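Local coordinates for protein endo-1,4-beta-mannanase (Eisenia fetida, PDB 5Y6T) that probably hydrolyses internal beta-1,4-mannosidic linkages of mannans, as a cold-adapted endo-mannanase of glycoside hydrolase family 5, at residues V22-M27 / I360-Q365; K59-N64 / G344-R349. One frame throughout, in Å; residues are numbered along the deposited sequence.

Interaction 1 of 2, residues V22-M27 / I360-Q365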
# COMPACT_ATOMS: atom_id res chain seq x y z
N VAL A 22 -6.15 16.77 -0.46
CA VAL A 22 -7.10 15.73 0.04
C VAL A 22 -6.35 14.82 1.00
O VAL A 22 -5.17 14.64 0.87
CB VAL A 22 -7.75 14.92 -1.11
CG1 VAL A 22 -8.71 15.83 -1.88
CG2 VAL A 22 -6.73 14.35 -2.10
N PHE A 23 -7.09 14.22 1.93
CA PHE A 23 -6.51 13.31 2.91
C PHE A 23 -7.20 11.96 2.77
O PHE A 23 -8.41 11.91 2.79
CB PHE A 23 -6.76 13.88 4.30
CG PHE A 23 -6.21 13.05 5.43
CD1 PHE A 23 -6.96 12.04 5.98
CD2 PHE A 23 -4.90 13.27 5.89
CE1 PHE A 23 -6.45 11.27 7.02
CE2 PHE A 23 -4.40 12.52 6.96
CZ PHE A 23 -5.19 11.57 7.54
N MET A 24 -6.45 10.87 2.68
CA MET A 24 -7.08 9.57 2.52
C MET A 24 -7.39 8.98 3.90
O MET A 24 -6.50 8.51 4.62
CB MET A 24 -6.14 8.60 1.76
CG MET A 24 -5.73 9.08 0.38
SD MET A 24 -7.08 9.12 -0.80
CE MET A 24 -7.63 10.83 -0.66
N SER A 25 -8.67 8.95 4.26
CA SER A 25 -9.11 8.43 5.52
C SER A 25 -9.93 7.17 5.32
O SER A 25 -10.89 7.22 4.60
CB SER A 25 -9.96 9.45 6.27
OG SER A 25 -10.45 8.97 7.49
N GLY A 26 -9.49 6.04 5.83
CA GLY A 26 -10.17 4.82 5.53
C GLY A 26 -9.59 3.62 6.21
O GLY A 26 -9.01 3.74 7.28
N MET A 27 -9.87 2.45 5.67
CA MET A 27 -9.40 1.19 6.27
C MET A 27 -8.69 0.35 5.27
O MET A 27 -9.06 0.32 4.08
CB MET A 27 -10.60 0.37 6.82
CG MET A 27 -11.44 1.13 7.82
SD MET A 27 -12.66 -0.05 8.54
CE MET A 27 -13.85 1.07 9.27
N ILE A 360 -11.67 15.70 3.33
CA ILE A 360 -12.09 14.34 3.64
C ILE A 360 -13.30 13.94 2.79
O ILE A 360 -13.28 12.85 2.19
CB ILE A 360 -12.45 14.18 5.15
CG1 ILE A 360 -11.23 14.50 6.02
CG2 ILE A 360 -13.07 12.81 5.43
CD1 ILE A 360 -10.17 13.42 6.05
N ASP A 361 -14.33 14.82 2.68
CA ASP A 361 -15.57 14.40 2.01
C ASP A 361 -15.39 14.62 0.51
O ASP A 361 -15.84 15.62 -0.07
CB ASP A 361 -16.83 15.19 2.48
CG ASP A 361 -17.11 15.01 3.99
OD1 ASP A 361 -16.54 14.13 4.70
OD2 ASP A 361 -17.91 15.79 4.51
N ILE A 362 -14.71 13.70 -0.12
CA ILE A 362 -14.36 13.81 -1.52
C ILE A 362 -15.54 13.40 -2.38
O ILE A 362 -16.34 12.53 -2.01
CB ILE A 362 -13.14 12.91 -1.76
CG1 ILE A 362 -11.93 13.51 -1.05
CG2 ILE A 362 -12.84 12.75 -3.24
CD1 ILE A 362 -10.82 12.51 -0.84
N ILE A 363 -15.60 14.01 -3.57
CA ILE A 363 -16.63 13.70 -4.58
C ILE A 363 -15.88 13.43 -5.86
O ILE A 363 -15.11 14.25 -6.35
CB ILE A 363 -17.62 14.86 -4.74
CG1 ILE A 363 -18.39 15.05 -3.45
CG2 ILE A 363 -18.62 14.54 -5.82
CD1 ILE A 363 -19.45 14.03 -3.14
N LEU A 364 -16.00 12.21 -6.32
CA LEU A 364 -15.30 11.77 -7.48
C LEU A 364 -15.86 12.22 -8.82
O LEU A 364 -15.11 12.25 -9.76
CB LEU A 364 -15.14 10.24 -7.47
CG LEU A 364 -14.30 9.83 -6.25
CD1 LEU A 364 -14.13 8.35 -6.37
CD2 LEU A 364 -12.92 10.45 -6.22
N GLN A 365 -17.12 12.60 -8.88
CA GLN A 365 -17.71 13.17 -10.11
C GLN A 365 -16.93 14.38 -10.62
O GLN A 365 -16.84 15.42 -9.95
CB GLN A 365 -19.20 13.55 -9.92
CG GLN A 365 -19.46 14.96 -9.37
CD GLN A 365 -20.93 15.35 -9.37
OE1 GLN A 365 -21.50 15.64 -10.42
NE2 GLN A 365 -21.54 15.37 -8.18
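With CG1 of Ile360 set opposite the carbonyl carbon (chi1 -60°) and a second bend at chi2 (-76°), CD1 of Ile360 is delivered to Phe23. The Phe23 ring is placed to meet it by a chi1 of -179°, which sets CG trans to the backbone N. The two side chains run alongside each other in the same direction, and Ile360 CD1 comes 3.5 Å from Phe23 CD1, approaching the ring obliquely. The same methyl lies 4.0 Å from Ser25 CB, which itself sits in the plane of the Phe23 ring at its edge.

Ile362 makes the other half of the contact with chi2 extended. Its CD1 is 3.6 Å from Met24 CE, the end of a chain folded back at two torsions, and 3.9 Å from Val22 CB. Both neighbours cross the Ile362 side chain at roughly a right angle.

Asp361, centre of an inverse gamma turn, separates the two isoleucines. Tyr316 meets the Phe23 ring edge-to-face. No direct hydrogen bond joins 22-27 to 360-365, so apolar contact carries the join, two isoleucine methyls packing against strand 20-28. A polar link comes from Asn64, whose ND2 satisfies the carbonyls of the buried residues Phe23 and Ile360.

Interaction 2 of 2, residues K59-N64 / G344-R349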
# COMPACT_ATOMS: atom_id res chain seq x y z
N LYS A 59 -17.78 4.19 3.49
CA LYS A 59 -18.27 5.49 3.13
C LYS A 59 -19.30 5.97 4.13
O LYS A 59 -19.35 7.15 4.48
CB LYS A 59 -18.77 5.54 1.69
CG LYS A 59 -19.32 6.92 1.28
CD LYS A 59 -18.17 7.94 1.15
CE LYS A 59 -18.16 9.06 2.19
NZ LYS A 59 -16.92 9.90 2.12
N ALA A 60 -20.19 5.07 4.54
CA ALA A 60 -21.24 5.44 5.52
C ALA A 60 -20.71 6.02 6.85
O ALA A 60 -21.35 6.88 7.42
CB ALA A 60 -22.15 4.28 5.80
N GLU A 61 -19.50 5.62 7.25
CA GLU A 61 -18.85 6.04 8.47
C GLU A 61 -18.03 7.30 8.27
O GLU A 61 -17.47 7.87 9.24
CB GLU A 61 -17.97 4.89 9.00
CG GLU A 61 -18.70 3.62 9.38
CD GLU A 61 -19.77 3.74 10.43
OE1 GLU A 61 -19.86 4.78 11.14
OE2 GLU A 61 -20.52 2.70 10.53
N GLY A 62 -17.95 7.73 7.02
CA GLY A 62 -17.17 8.91 6.65
C GLY A 62 -15.79 8.70 6.04
O GLY A 62 -15.09 9.67 5.74
N GLY A 63 -15.43 7.46 5.77
CA GLY A 63 -14.14 7.23 5.12
C GLY A 63 -14.25 7.57 3.67
O GLY A 63 -15.37 7.60 3.07
N ASN A 64 -13.11 7.74 3.05
CA ASN A 64 -13.07 8.02 1.62
C ASN A 64 -12.15 7.16 0.82
O ASN A 64 -11.89 7.46 -0.34
CB ASN A 64 -12.70 9.50 1.39
CG ASN A 64 -11.31 9.87 1.91
OD1 ASN A 64 -10.43 8.97 2.09
ND2 ASN A 64 -11.12 11.15 2.23
N GLY A 344 -12.86 6.27 14.25
CA GLY A 344 -11.89 7.17 13.67
C GLY A 344 -12.31 7.79 12.39
O GLY A 344 -12.01 8.95 12.20
N LEU A 345 -12.98 7.01 11.52
CA LEU A 345 -13.52 7.58 10.30
C LEU A 345 -14.53 8.67 10.66
O LEU A 345 -14.53 9.75 10.09
CB LEU A 345 -14.15 6.54 9.42
CG LEU A 345 -13.22 5.39 9.02
CD1 LEU A 345 -13.99 4.54 8.04
CD2 LEU A 345 -11.95 5.94 8.42
N ASN A 346 -15.40 8.36 11.63
CA ASN A 346 -16.38 9.35 12.04
C ASN A 346 -15.75 10.66 12.45
O ASN A 346 -16.21 11.74 12.10
CB ASN A 346 -17.23 8.90 13.23
CG ASN A 346 -18.08 7.64 13.04
OD1 ASN A 346 -18.43 7.03 14.07
ND2 ASN A 346 -18.40 7.21 11.82
N HIS A 347 -14.68 10.57 13.21
CA HIS A 347 -13.99 11.75 13.70
C HIS A 347 -13.49 12.71 12.61
O HIS A 347 -13.54 13.94 12.78
CB HIS A 347 -12.83 11.33 14.57
CG HIS A 347 -12.01 12.47 15.07
ND1 HIS A 347 -12.49 13.41 15.95
CD2 HIS A 347 -10.73 12.84 14.78
CE1 HIS A 347 -11.55 14.31 16.20
NE2 HIS A 347 -10.47 14.00 15.49
N LEU A 348 -13.03 12.18 11.49
CA LEU A 348 -12.54 13.03 10.38
C LEU A 348 -13.59 13.50 9.41
O LEU A 348 -13.34 14.38 8.58
CB LEU A 348 -11.38 12.39 9.59
CG LEU A 348 -10.18 12.13 10.50
CD1 LEU A 348 -9.07 11.59 9.64
CD2 LEU A 348 -9.69 13.38 11.24
N ARG A 349 -14.75 12.89 9.47
CA ARG A 349 -15.83 13.21 8.51
C ARG A 349 -16.08 14.74 8.53
O ARG A 349 -16.13 15.39 9.61
CB ARG A 349 -17.12 12.50 8.87
CG ARG A 349 -18.15 12.66 7.76
CD ARG A 349 -19.56 12.25 7.98
NE ARG A 349 -19.82 11.34 9.06
CZ ARG A 349 -20.35 10.13 8.93
NH1 ARG A 349 -20.62 9.65 7.75
NH2 ARG A 349 -20.66 9.44 10.01
O HOH W 1 -20.99 9.64 4.93
O HOH W 2 -13.07 9.91 7.76
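Three direct hydrogen bonds join Glu61 and Ala60 to the end of helix 338-348. Asn346 ND2 supplies two: one to Glu61 O at 2.8 Å, and a straighter one (169°) to Glu61 OE1 at 2.9 Å, received on the anti lone pair of the carboxylate. Both acceptors lie close to the amide plane, so the two bonds fix its rotation; the Glu61 and Asn346 side chains run abreast, their flat groups turned 44° apart. The third bond goes from Arg349 NH1 to Ala60 O, 2.9 Å long. This acceptor lies in the guanidinium plane, but the nitrogen stands above the carbonyl plane of Ala60. A bend at chi3 (-20°) lays one guanidinium face over the Glu61-Gly62 peptide, with Glu61 O above it, offset toward the rim.

Two waters add bridges. One links Lys59 O to Arg349 NH1, weakly on the arginine side; the other donates to Gly62 O and Leu345 O.

The glycines let the backbones approach, Gly62 CA and Arg349 CA being 4.9 Å apart. Gly62, with positive phi, follows helix 42-60 in a Schellman motif, and Arg349 CG lies 4.0 Å from Gly62 CA. Leu345 CD1 lies 4.0 Å from Gly63 CA, while Lys59 NZ bonds to Gly63 O at 2.9 Å within the turn.

The contact thus joins the C-terminal ends of helices 42-60 and 338-348. Leu345 also packs on Ser25 and Met27 of strand 20-28 and on Phe312 of helix 308-317, and Asn64 leads into strand 65-72.

In the fold
The centres of interactions 1 and 2 lie 9 Å apart. Along the sequence the order is 22-27, 59-64, 344-349, 360-365, so interaction 2 falls between the two halves of interaction 1. Strand 20-28, helix 42-60 and strand 65-72 form a beta-alpha-beta unit. The contacts meet where Asn64 N is 2.8 Å from Ser25 O, a probable hydrogen bond, and where Ile360 CG1 packs 3.3 Å from Leu348 O. Interaction 1 sets the C-terminal tail on strand 20-28; interaction 2 joins the ends of helices 42-60 and 338-348. Strand 20-28 pairs in parallel with both 65-72 and 322-325, consistent with closure of the (beta/alpha)8 barrel expected for family GH5.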